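Local coordinates for protein glycosyl hydrolase (Rhizobium leguminosarum bv. trifolii, PDB 5NDX) that probably hydrolyses terminal alpha-L-iduronic acid glycosides, as a bacterial orthologue of human alpha-L-iduronidase in glycoside hydrolase family 39, at residues A[38-41]-A[42-46]; A[117-120]-A[121-125]; A[133-136]-A[137-140]; A[291-294]-A[295-299]; A[326-329]-A[330-334]. The protein carries 2 engineered substitutions. All blocks are in the same frame, centred on the assembly; numbering follows the deposited sequence. Where two conformers were deposited one is given.

Contact 1: A[38-41]-A[42-46]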
# COMPACT_ATOMS: atom_id res chain seq x y z
N MET A 38 -8.86 9.40 8.62
CA MET A 38 -8.06 8.19 8.57
C MET A 38 -8.89 6.96 8.77
O MET A 38 -8.61 5.92 8.14
CB MET A 38 -6.97 8.21 9.62
CG MET A 38 -5.93 7.11 9.53
SD MET A 38 -5.24 6.85 7.87
CE MET A 38 -4.22 8.31 7.74
N ARG A 39 -9.91 7.05 9.65
CA ARG A 39 -10.80 5.90 9.86
C ARG A 39 -11.46 5.48 8.51
O ARG A 39 -11.48 4.30 8.16
CB ARG A 39 -11.86 6.19 10.94
CG ARG A 39 -12.81 5.02 11.15
CD ARG A 39 -13.68 5.07 12.42
NE ARG A 39 -14.52 3.86 12.35
CZ ARG A 39 -14.24 2.65 12.86
NH1 ARG A 39 -13.18 2.43 13.60
NH2 ARG A 39 -15.09 1.64 12.65
N GLN A 40 -11.96 6.45 7.76
CA GLN A 40 -12.54 6.17 6.44
C GLN A 40 -11.47 5.60 5.50
O GLN A 40 -11.73 4.62 4.82
CB GLN A 40 -13.17 7.39 5.83
CG GLN A 40 -14.10 7.03 4.71
CD GLN A 40 -14.70 8.26 4.02
OE1 GLN A 40 -15.50 9.05 4.61
NE2 GLN A 40 -14.39 8.39 2.79
N MET A 41 -10.28 6.19 5.52
CA MET A 41 -9.19 5.73 4.66
C MET A 41 -8.82 4.26 4.90
O MET A 41 -8.52 3.55 3.95
CB MET A 41 -7.99 6.62 4.83
CG MET A 41 -8.24 8.03 4.33
SD MET A 41 -7.08 9.20 5.04
CE MET A 41 -7.39 10.62 3.98
N LEU A 42 -8.84 3.83 6.17
CA LEU A 42 -8.47 2.46 6.50
C LEU A 42 -9.40 1.40 5.92
O LEU A 42 -8.98 0.28 5.71
CB LEU A 42 -8.33 2.26 8.01
CG LEU A 42 -7.21 3.03 8.67
CD1 LEU A 42 -7.24 2.82 10.17
CD2 LEU A 42 -5.88 2.64 8.12
N ALA A 43 -10.66 1.74 5.68
CA ALA A 43 -11.58 0.86 4.98
C ALA A 43 -11.11 0.62 3.56
O ALA A 43 -11.13 -0.52 3.09
CB ALA A 43 -12.97 1.49 4.95
N TYR A 44 -10.70 1.69 2.84
CA TYR A 44 -10.16 1.46 1.48
C TYR A 44 -8.84 0.71 1.52
O TYR A 44 -8.63 -0.19 0.72
CB TYR A 44 -9.91 2.73 0.72
CG TYR A 44 -11.05 3.64 0.52
CD1 TYR A 44 -11.92 3.55 -0.58
CD2 TYR A 44 -11.28 4.63 1.45
CE1 TYR A 44 -12.93 4.48 -0.75
CE2 TYR A 44 -12.30 5.50 1.31
CZ TYR A 44 -13.13 5.44 0.22
OH TYR A 44 -14.11 6.41 0.23
N ILE A 45 -7.97 1.07 2.48
CA ILE A 45 -6.64 0.48 2.58
C ILE A 45 -6.71 -1.01 2.95
O ILE A 45 -5.98 -1.82 2.39
CB ILE A 45 -5.77 1.24 3.57
CG1 ILE A 45 -5.49 2.64 3.05
CG2 ILE A 45 -4.46 0.51 3.84
CD1 ILE A 45 -5.02 3.60 4.14
N GLY A 46 -7.63 -1.38 3.83
CA GLY A 46 -7.83 -2.79 4.18
C GLY A 46 -8.67 -3.60 3.21
O GLY A 46 -8.90 -4.76 3.44

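Contact 2: A[117-120]-A[121-125]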
# COMPACT_ATOMS: atom_id res chain seq x y z
N ARG A 117 13.00 -0.80 28.15
CA ARG A 117 12.80 -2.24 28.09
C ARG A 117 11.43 -2.62 28.68
O ARG A 117 10.65 -3.40 28.07
CB ARG A 117 13.93 -2.99 28.78
CG ARG A 117 13.76 -4.52 28.85
CD ARG A 117 14.46 -5.13 30.07
NE ARG A 117 13.97 -4.60 31.35
CZ ARG A 117 14.65 -4.60 32.52
NH1 ARG A 117 15.87 -5.13 32.63
NH2 ARG A 117 14.11 -4.06 33.61
N ASP A 118 11.12 -2.04 29.82
CA ASP A 118 9.88 -2.38 30.50
C ASP A 118 8.65 -1.87 29.74
O ASP A 118 7.64 -2.53 29.75
CB ASP A 118 9.86 -1.85 31.93
CG ASP A 118 10.88 -2.56 32.86
OD1 ASP A 118 11.39 -3.66 32.54
OD2 ASP A 118 11.13 -1.99 33.92
N LEU A 119 8.76 -0.71 29.11
CA LEU A 119 7.69 -0.18 28.23
C LEU A 119 7.39 -1.16 27.06
O LEU A 119 6.25 -1.54 26.82
CB LEU A 119 8.08 1.20 27.74
CG LEU A 119 7.25 1.75 26.59
CD1 LEU A 119 5.80 1.86 27.01
CD2 LEU A 119 7.84 3.07 26.16
N VAL A 120 8.45 -1.65 26.42
CA VAL A 120 8.32 -2.59 25.30
C VAL A 120 7.66 -3.87 25.80
O VAL A 120 6.69 -4.39 25.20
CB VAL A 120 9.69 -2.81 24.61
CG1 VAL A 120 9.61 -3.90 23.55
CG2 VAL A 120 10.19 -1.51 23.99
N THR A 121 8.15 -4.38 26.92
CA THR A 121 7.56 -5.57 27.53
C THR A 121 6.09 -5.35 27.85
O THR A 121 5.27 -6.19 27.50
CB THR A 121 8.35 -6.00 28.80
OG1 THR A 121 9.66 -6.43 28.40
CG2 THR A 121 7.66 -7.16 29.51
N ALA A 122 5.76 -4.23 28.49
CA ALA A 122 4.36 -3.94 28.82
C ALA A 122 3.44 -3.85 27.54
O ALA A 122 2.26 -4.27 27.56
CB ALA A 122 4.27 -2.65 29.65
N THR A 123 4.01 -3.33 26.46
CA THR A 123 3.29 -3.19 25.19
C THR A 123 2.89 -4.55 24.66
O THR A 123 1.72 -4.81 24.38
CB THR A 123 4.17 -2.49 24.14
OG1 THR A 123 4.64 -1.24 24.65
CG2 THR A 123 3.41 -2.25 22.85
N VAL A 124 3.89 -5.42 24.58
CA VAL A 124 3.71 -6.75 24.09
C VAL A 124 2.78 -7.56 25.00
O VAL A 124 1.88 -8.29 24.54
CB VAL A 124 5.10 -7.39 23.90
CG1 VAL A 124 5.00 -8.89 23.87
CG2 VAL A 124 5.65 -6.88 22.57
N ASP A 125 2.96 -7.39 26.29
CA ASP A 125 2.05 -8.00 27.25
C ASP A 125 0.59 -7.55 27.08
O ASP A 125 -0.31 -8.34 27.00
CB ASP A 125 2.51 -7.72 28.68
CG ASP A 125 1.68 -8.47 29.68
OD1 ASP A 125 1.89 -9.69 29.77
OD2 ASP A 125 0.79 -7.85 30.30

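Contact 3: A[133-136]-A[137-140]. With 8U8 ((2~{R},3~{S},4~{S},5~{R},6~{S})-6-(4-methyl-2-oxidanylidene-chromen-7-yl)oxy-3,4,5-tris(oxidanyl)oxane-2-carboxylic acid), chain N.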
# COMPACT_ATOMS: atom_id res chain seq x y z
N MET A 133 -1.94 -13.76 21.17
CA MET A 133 -0.53 -13.84 20.81
C MET A 133 -0.32 -14.27 19.35
O MET A 133 0.67 -13.88 18.75
CB MET A 133 0.27 -14.72 21.81
CG MET A 133 0.61 -14.03 23.18
SD MET A 133 1.82 -12.64 23.34
CE MET A 133 3.31 -13.02 22.40
N ASP A 134 -1.23 -15.03 18.77
CA ASP A 134 -1.17 -15.30 17.34
C ASP A 134 -1.16 -13.97 16.54
O ASP A 134 -0.29 -13.82 15.68
CB ASP A 134 -2.33 -16.21 16.90
CG ASP A 134 -2.12 -17.68 17.33
OD1 ASP A 134 -1.02 -18.03 17.84
OD2 ASP A 134 -3.07 -18.49 17.14
N GLU A 135 -2.03 -13.00 16.90
CA GLU A 135 -2.06 -11.68 16.23
C GLU A 135 -0.74 -10.99 16.39
O GLU A 135 -0.16 -10.57 15.38
CB GLU A 135 -3.22 -10.79 16.70
CG GLU A 135 -3.23 -9.35 16.13
CD GLU A 135 -3.41 -9.27 14.62
OE1 GLU A 135 -4.05 -10.14 14.06
OE2 GLU A 135 -2.89 -8.34 13.98
N LEU A 136 -0.22 -10.92 17.62
CA LEU A 136 1.06 -10.25 17.87
C LEU A 136 2.23 -10.78 17.05
O LEU A 136 3.10 -10.02 16.57
CB LEU A 136 1.44 -10.33 19.36
CG LEU A 136 1.45 -9.05 20.16
CD1 LEU A 136 2.68 -8.27 19.89
CD2 LEU A 136 0.25 -8.18 19.87
N ARG A 137 2.27 -12.09 16.93
CA ARG A 137 3.32 -12.74 16.22
C ARG A 137 3.27 -12.48 14.72
O ARG A 137 4.21 -12.85 14.08
CB ARG A 137 3.29 -14.27 16.46
CG ARG A 137 3.82 -14.66 17.83
CD ARG A 137 3.69 -16.16 18.07
NE ARG A 137 3.09 -16.46 19.37
CZ ARG A 137 3.69 -17.03 20.42
NH1 ARG A 137 4.98 -17.36 20.41
NH2 ARG A 137 2.99 -17.25 21.54
N THR A 138 2.18 -11.96 14.17
CA THR A 138 2.12 -11.57 12.75
C THR A 138 2.67 -10.14 12.53
O THR A 138 2.78 -9.70 11.36
CB THR A 138 0.69 -11.66 12.16
OG1 THR A 138 -0.15 -10.65 12.74
CG2 THR A 138 0.06 -13.14 12.31
N TRP A 139 3.05 -9.43 13.61
CA TRP A 139 3.54 -8.07 13.50
C TRP A 139 5.04 -8.09 13.29
O TRP A 139 5.65 -9.14 13.42
CB TRP A 139 3.21 -7.26 14.71
CG TRP A 139 1.76 -7.10 15.01
CD1 TRP A 139 0.72 -7.63 14.35
CD2 TRP A 139 1.22 -6.38 16.12
NE1 TRP A 139 -0.47 -7.28 14.97
CE2 TRP A 139 -0.18 -6.49 16.05
CE3 TRP A 139 1.79 -5.58 17.13
CZ2 TRP A 139 -1.02 -5.88 16.98
CZ3 TRP A 139 0.94 -4.97 18.04
CH2 TRP A 139 -0.43 -5.13 17.97
N TYR A 140 5.61 -6.95 12.87
CA TYR A 140 7.06 -6.74 12.86
C TYR A 140 7.33 -5.52 13.72
O TYR A 140 6.58 -4.57 13.66
CB TYR A 140 7.64 -6.59 11.45
CG TYR A 140 7.48 -7.84 10.65
CD1 TYR A 140 6.30 -8.11 9.99
CD2 TYR A 140 8.48 -8.80 10.60
CE1 TYR A 140 6.11 -9.31 9.30
CE2 TYR A 140 8.32 -10.00 9.88
CZ TYR A 140 7.13 -10.28 9.26
OH TYR A 140 6.97 -11.49 8.56
C15 8U8 N . 9.74 -6.04 8.26
C13 8U8 N . 9.74 -7.32 7.70
C14 8U8 N . 10.79 -8.19 7.94
C16 8U8 N . 10.75 -9.49 7.45
O9 8U8 N . 11.72 -10.22 7.62
O8 8U8 N . 9.71 -9.90 6.67
C11 8U8 N . 8.66 -9.09 6.48
C10 8U8 N . 7.62 -9.63 5.76
C12 8U8 N . 8.64 -7.79 6.97
C7 8U8 N . 7.50 -7.03 6.73
C8 8U8 N . 6.45 -7.57 6.00
C9 8U8 N . 6.49 -8.88 5.52
O2 8U8 N . 5.41 -9.38 4.82
C5 8U8 N . 5.24 -10.82 4.72
O1 8U8 N . 6.03 -11.12 3.56
C1 8U8 N . 6.00 -12.47 3.04
C6 8U8 N . 6.61 -13.49 4.06
O7 8U8 N . 7.43 -13.09 4.90
O6 8U8 N . 6.18 -14.65 4.01
C2 8U8 N . 4.54 -12.76 2.72
O5 8U8 N . 4.36 -14.10 2.16
C3 8U8 N . 3.67 -12.59 3.99
O4 8U8 N . 2.33 -12.79 3.63
C4 8U8 N . 3.81 -11.16 4.52
O3 8U8 N . 3.11 -10.99 5.76

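Contact 4: A[291-294]-A[295-299]. With SO4 (sulfate ion), chain E.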
# COMPACT_ATOMS: atom_id res chain seq x y z
N ILE A 291 9.49 0.54 -9.95
CA ILE A 291 10.36 0.29 -8.79
C ILE A 291 10.24 -1.17 -8.28
O ILE A 291 11.25 -1.88 -8.04
CB ILE A 291 10.04 1.27 -7.69
CG1 ILE A 291 10.60 2.65 -8.06
CG2 ILE A 291 10.63 0.84 -6.35
CD1 ILE A 291 9.98 3.77 -7.26
N ILE A 292 9.01 -1.64 -8.18
CA ILE A 292 8.76 -3.02 -7.82
C ILE A 292 9.39 -3.98 -8.81
O ILE A 292 10.11 -4.93 -8.40
CB ILE A 292 7.25 -3.27 -7.64
CG1 ILE A 292 6.81 -2.61 -6.31
CG2 ILE A 292 6.94 -4.77 -7.72
CD1 ILE A 292 5.32 -2.36 -6.16
N GLU A 293 9.16 -3.76 -10.10
CA GLU A 293 9.69 -4.70 -11.07
C GLU A 293 11.23 -4.74 -11.07
O GLU A 293 11.83 -5.81 -11.24
CB GLU A 293 9.13 -4.41 -12.46
CG GLU A 293 9.49 -5.44 -13.51
CD GLU A 293 10.83 -5.22 -14.20
OE1 GLU A 293 11.42 -4.13 -14.12
OE2 GLU A 293 11.26 -6.18 -14.90
N GLN A 294 11.86 -3.59 -10.89
CA GLN A 294 13.30 -3.52 -10.77
C GLN A 294 13.83 -4.32 -9.56
O GLN A 294 14.86 -5.00 -9.65
CB GLN A 294 13.79 -2.06 -10.65
CG GLN A 294 13.67 -1.25 -11.93
CD GLN A 294 13.78 0.26 -11.68
OE1 GLN A 294 13.70 0.74 -10.57
NE2 GLN A 294 13.89 0.99 -12.73
N HIS A 295 13.17 -4.20 -8.42
CA HIS A 295 13.56 -5.01 -7.27
C HIS A 295 13.39 -6.51 -7.55
O HIS A 295 14.26 -7.32 -7.20
CB HIS A 295 12.76 -4.61 -6.02
CG HIS A 295 13.27 -3.39 -5.36
ND1 HIS A 295 13.04 -2.13 -5.87
CD2 HIS A 295 14.01 -3.22 -4.23
CE1 HIS A 295 13.64 -1.23 -5.09
NE2 HIS A 295 14.22 -1.87 -4.08
N ASP A 296 12.30 -6.89 -8.20
CA ASP A 296 12.07 -8.28 -8.52
C ASP A 296 13.14 -8.82 -9.50
O ASP A 296 13.71 -9.89 -9.26
CB ASP A 296 10.66 -8.49 -9.09
CG ASP A 296 10.32 -9.97 -9.25
OD1 ASP A 296 10.21 -10.73 -8.24
OD2 ASP A 296 10.14 -10.36 -10.38
N ARG A 297 13.41 -8.08 -10.56
CA ARG A 297 14.30 -8.54 -11.60
C ARG A 297 15.81 -8.44 -11.20
O ARG A 297 16.58 -9.30 -11.56
CB ARG A 297 14.03 -7.76 -12.87
CG ARG A 297 15.00 -8.04 -14.03
CD ARG A 297 14.54 -7.41 -15.32
NE ARG A 297 14.05 -6.03 -15.09
CZ ARG A 297 14.80 -4.94 -14.96
NH1 ARG A 297 16.11 -4.99 -15.14
NH2 ARG A 297 14.23 -3.79 -14.69
N ARG A 298 16.21 -7.41 -10.48
CA ARG A 298 17.61 -7.15 -10.19
C ARG A 298 18.07 -7.63 -8.82
O ARG A 298 19.28 -7.79 -8.61
CB ARG A 298 17.92 -5.64 -10.31
CG ARG A 298 17.68 -5.10 -11.72
CD ARG A 298 18.06 -3.61 -11.89
NE ARG A 298 19.46 -3.44 -11.50
CZ ARG A 298 20.02 -2.36 -10.97
NH1 ARG A 298 19.36 -1.23 -10.78
NH2 ARG A 298 21.27 -2.42 -10.58
N ILE A 299 17.14 -7.81 -7.87
CA ILE A 299 17.53 -8.27 -6.55
C ILE A 299 17.03 -9.72 -6.28
O ILE A 299 17.83 -10.59 -5.94
CB ILE A 299 17.14 -7.30 -5.42
CG1 ILE A 299 17.73 -5.91 -5.67
CG2 ILE A 299 17.72 -7.80 -4.09
CD1 ILE A 299 17.40 -4.88 -4.59
S SO4 E . 18.40 -7.83 -16.07
O1 SO4 E . 18.19 -7.41 -17.47
O2 SO4 E . 17.65 -9.09 -15.82
O3 SO4 E . 19.85 -8.05 -15.83
O4 SO4 E . 17.96 -6.75 -15.15

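Contact 5: A[326-329]-A[330-334]. With SO4 (sulfate ion), chain J.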
# COMPACT_ATOMS: atom_id res chain seq x y z
N PHE A 326 -5.03 9.55 -1.22
CA PHE A 326 -6.32 10.21 -1.49
C PHE A 326 -6.11 11.70 -1.65
O PHE A 326 -5.20 12.24 -1.05
CB PHE A 326 -7.33 10.02 -0.34
CG PHE A 326 -7.65 8.58 -0.04
CD1 PHE A 326 -6.87 7.88 0.83
CD2 PHE A 326 -8.74 7.96 -0.62
CE1 PHE A 326 -7.15 6.56 1.13
CE2 PHE A 326 -9.01 6.62 -0.37
CZ PHE A 326 -8.21 5.93 0.51
N ALA A 327 -6.96 12.32 -2.46
CA ALA A 327 -7.13 13.76 -2.48
C ALA A 327 -8.24 14.15 -1.48
O ALA A 327 -9.38 13.73 -1.59
CB ALA A 327 -7.46 14.22 -3.88
N TYR A 328 -7.85 14.91 -0.48
CA TYR A 328 -8.72 15.36 0.60
C TYR A 328 -9.37 16.68 0.14
O TYR A 328 -8.68 17.59 -0.29
CB TYR A 328 -7.87 15.57 1.88
CG TYR A 328 -8.60 16.30 2.97
CD1 TYR A 328 -9.48 15.63 3.83
CD2 TYR A 328 -8.43 17.67 3.14
CE1 TYR A 328 -10.19 16.31 4.82
CE2 TYR A 328 -9.13 18.37 4.13
CZ TYR A 328 -10.01 17.70 4.97
OH TYR A 328 -10.73 18.43 5.91
N PHE A 329 -10.69 16.73 0.19
CA PHE A 329 -11.46 17.95 0.01
C PHE A 329 -12.12 18.26 1.34
O PHE A 329 -12.84 17.43 1.90
CB PHE A 329 -12.59 17.71 -0.98
CG PHE A 329 -12.14 17.56 -2.38
CD1 PHE A 329 -11.70 16.33 -2.87
CD2 PHE A 329 -12.17 18.64 -3.22
CE1 PHE A 329 -11.29 16.19 -4.18
CE2 PHE A 329 -11.77 18.52 -4.52
CZ PHE A 329 -11.34 17.28 -5.01
N GLY A 330 -11.88 19.46 1.83
CA GLY A 330 -12.44 19.95 3.11
C GLY A 330 -11.55 21.07 3.66
O GLY A 330 -10.60 21.46 3.00
N SER A 331 -11.84 21.52 4.87
CA SER A 331 -11.25 22.74 5.43
C SER A 331 -10.01 22.49 6.26
O SER A 331 -9.25 23.41 6.47
CB SER A 331 -12.27 23.49 6.29
OG SER A 331 -12.76 22.62 7.31
N ARG A 332 -9.73 21.25 6.67
CA ARG A 332 -8.57 21.00 7.52
C ARG A 332 -7.29 20.99 6.70
O ARG A 332 -7.35 20.74 5.52
CB ARG A 332 -8.73 19.69 8.28
CG ARG A 332 -10.02 19.64 9.03
CD ARG A 332 -10.19 18.35 9.76
NE ARG A 332 -9.40 18.30 10.97
CZ ARG A 332 -9.34 17.25 11.77
NH1 ARG A 332 -10.00 16.12 11.48
NH2 ARG A 332 -8.62 17.33 12.88
N ASN A 333 -6.16 21.26 7.33
CA ASN A 333 -4.84 21.12 6.71
C ASN A 333 -3.95 20.28 7.61
O ASN A 333 -3.78 20.61 8.77
CB ASN A 333 -4.19 22.49 6.49
CG ASN A 333 -2.95 22.42 5.58
OD1 ASN A 333 -2.00 21.69 5.85
ND2 ASN A 333 -2.97 23.18 4.49
N PHE A 334 -3.37 19.21 7.09
CA PHE A 334 -2.60 18.29 7.91
C PHE A 334 -1.09 18.44 7.73
O PHE A 334 -0.34 17.67 8.32
CB PHE A 334 -3.05 16.84 7.62
CG PHE A 334 -4.52 16.58 7.90
CD1 PHE A 334 -5.48 16.84 6.93
CD2 PHE A 334 -4.93 16.12 9.12
CE1 PHE A 334 -6.82 16.61 7.16
CE2 PHE A 334 -6.27 15.86 9.37
CZ PHE A 334 -7.23 16.12 8.39
S SO4 J . -9.22 21.05 13.33
O1 SO4 J . -9.86 21.04 12.00
O2 SO4 J . -7.80 20.65 13.18
O3 SO4 J . -9.95 20.11 14.23
O4 SO4 J . -9.30 22.44 13.88
O HOH W 1 -9.42 20.73 0.16

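Contact 1: A[38-41]-A[42-46]
Gln-40 and Tyr-44, one helical turn apart, lie side by side with their side chains pointing the same way. From its CB the glutamine runs out fully extended, CG anti to the backbone N (chi1 -163°), which carries it along the tyrosine ring: Gln-40 CG sits 4.1 Å from Tyr-44 CE2, and at the tip Gln-40 NE2 reaches the hydroxyl in the ring plane. That bond, Gln-40 NE2 to Tyr-44 OH at 3.2 Å, is bent and weak, with amide and ring planes 47° apart. Nearer the backbone, Tyr-44 CD2 rests 3.4 Å from Gln-40 O. On other sides of the helix, Met-38 SD meets Leu-42 CD2 at 4.3 Å, and Ile-45 CD1 folds back to 3.5 Å from Met-41 O, an oxygen that also accepts Ile-45 N at 2.9 Å in its carbonyl plane. Helix 36-45 links parallel strands 24-27 and 55-58 as a beta-alpha-beta crossover of the TIM barrel. Its Gln-40 and Tyr-44 pack on strand 358-362, Gln-40, Ala-43 and Tyr-44 on strand 549-557, and Leu-42 on helix 76-87, while Arg-39 forms salt bridges with Glu-87 and Glu-541.

Contact 2: A[117-120]-A[121-125]
Thr-121 and Val-120 carry the largest share of this i to i+4 contact inside helix 110-131, with Thr-123 adding a side-chain bond to a backbone oxygen. Thr-121 N donates to Arg-117 O at 2.9 Å, nearly straight at 168°. Thr-121 CB is 3.5 Å from Arg-117 O, and Thr-121 OG1 is hydrogen-bonded to Gly-169 O of helix 155-171. Val-120 is held mainly through its backbone: Val-120 O receives Val-124 N at 3.0 Å, nearly along the C=O axis, and CG2 of Val-124 comes alongside that oxygen. Both valines turn their methyls to Leu-170 of helix 155-171. One turn before Thr-123, Leu-119 O is gripped twice. Thr-123 N donates to Leu-119 O at 2.9 Å. Thr-123 OG1 donates to Leu-119 O at 2.7 Å, coming from above the carbonyl plane. The hydroxyl is put there by a chi1 of -55°, which sets OG1 beside the backbone N and swings it back over the preceding turn. Within 117-120, Arg-117 makes a side-on salt bridge with Asp-118, Arg-117 NE and NH2 both 3.0 Å from Asp-118 OD1 and reaching it from the same face of the carboxylate. The hydroxyls thus serve two ends: Thr-123 OG1 ties Leu-119 O to Tyr-62 OH, and Thr-121 OG1 bonds to a neighbouring helix, while the adjacent charges of Arg-117 and Asp-118 probably offset each other.

Contact 3: A[133-136]-A[137-140]
Glu-135 O is gripped by two donors of Thr-138: the hydroxyl OG1 at 2.6 Å, lying in the carbonyl plane on a lone pair, and the backbone N at 3.0 Å, well above that plane. Thr-138 OG1 has a second partner in Lys-91 NZ. The carboxylate of the same glutamate is met by the indole: Trp-139 NE1 donates to Glu-135 OE2 at 2.8 Å, 168° at the hydrogen, on the anti side and within the ring plane. A bend at chi2 (64°) folds the glutamate back to this edge. Trp-139 N donates to Leu-136 O at 3.0 Å, closing a type I beta turn from Leu-136 to Trp-139 that follows the short helix 133-136 and leads into barrel strand 140-142. Leu-136 CD2 sits over one face of the Trp-139 six-membered ring, 3.7 Å from its centroid, a CH-pi contact. Without the indole, as with an alanine here, Glu-135 OE2 would probably lose this donor and a gap open beneath Leu-136 and beside Tyr-127. Arg-137, bent at chi3, turns back past Met-133, Arg-137 NH2 lying 3.7 Å from Met-133 CB, and its NH1 pairs with Asp-174. At the start of the strand, Tyr-140 lays one ring face against the coumarin of the bound 8U8, Tyr-140 CZ being 3.4 Å from 8U8 C11.

Contact 4: A[291-294]-A[295-299]
Arg-297 reaches back one turn and grips Glu-293 side-on, one nitrogen to each carboxylate oxygen: Arg-297 NE to Glu-293 OE2 at 2.8 Å and Arg-297 NH2 to Glu-293 OE1 at 2.9 Å, both on the syn side and close to straight. Guanidinium and carboxylate planes are 25° apart. The chi3 bend of the arginine (43°) turns this edge to the glutamate and leaves Arg-297 NH1 for a sulfate, whose O4 it meets at 2.6 Å, and for Asp-391. Ile-291 O also has two donors from one residue: His-295 N at 3.0 Å and the ring atom His-295 ND1 at 2.8 Å, reaching it from opposite faces of the carbonyl plane. Since a carbonyl oxygen only accepts, ND1 carries a proton. Ile-292, Glu-293 and Gln-294 carbonyls each accept the N four residues on, and a wider pi-type turn follows at 296-299. Gln-294 NE2 is satisfied by Thr-235, Asp-296 by Arg-16 and Arg-298 by Asp-240, tying helix 282-300 to helix 235-252 and to the segment ahead of the first barrel strand. The sulfate probably comes from the crystallisation liquor. The positive charge of Arg-297 is probably more than matched by Glu-293 and Asp-391, even without the anion.

Contact 5: A[326-329]-A[330-334]
Tyr-328 and Arg-332 meet through the one hydrogen bond across this turn: Arg-332 N donates to Tyr-328 OH at 3.1 Å. The tyrosine gets there with CG anti to its own backbone N (chi1 168°), laying the ring across the inside of the bend. Beside this bond, Arg-332 CB lies in van der Waals contact 3.3 Å from Tyr-328 OH. A water, bound by Gly-330 N at 3.2 Å and donating to Tyr-328 O, bridges the backbone on either side of Phe-329. Aromatic packing comes next: Phe-334 points its edge at the centre of the Tyr-328 ring, a T-shaped pair with planes at 89° and centroids 5.4 Å apart, while Gly-330 N lies over the opposite face. Were the ring cut back to a leucine, Arg-332 N would probably lose its hydroxyl acceptor and Phe-334 the face it points at. Among the charged contacts, the guanidinium of Arg-332 has Phe-334 CE2 over one face; Arg-332 NH1 is in salt bridges with Glu-35 and Glu-37. Arg-332 NE makes a weak 3.0 Å bond to sulfate O1, the anion probably coming from the crystallisation liquor. Strand 326-330 pairs antiparallel with strand 358-362, Ala-327 bonding to Ile-361 and Phe-329 to Asp-359, and Tyr-328 and Phe-334 pack on Glu-37 of helix 36-45, while Phe-329 turns to Phe-483 and Trp-456.

How the contacts relate
Contacts 1 and 5 meet directly: Tyr-44 CD2 lies 3.5 Å from Phe-326 CZ and, in the conformer given, Met-41 CG 3.7 Å from Phe-326 CE1, joining the first barrel helix to strand 326-330. Contacts 2 and 3 also touch, Val-124 CG2 being 4.2 Å from Leu-136 CD1, as helices 110-131 and 133-136 follow one another in the chain. Contact 4 stands apart, its nearest atoms about 14 Å from contact 1 and about 17 Å from contacts 3 and 5. Contact 3 alone touches the bound 8U8, through Tyr-140; side chains of contacts 1 and 4 come to about 12 Å from a bound copy, and those of contact 5 to about 13 Å.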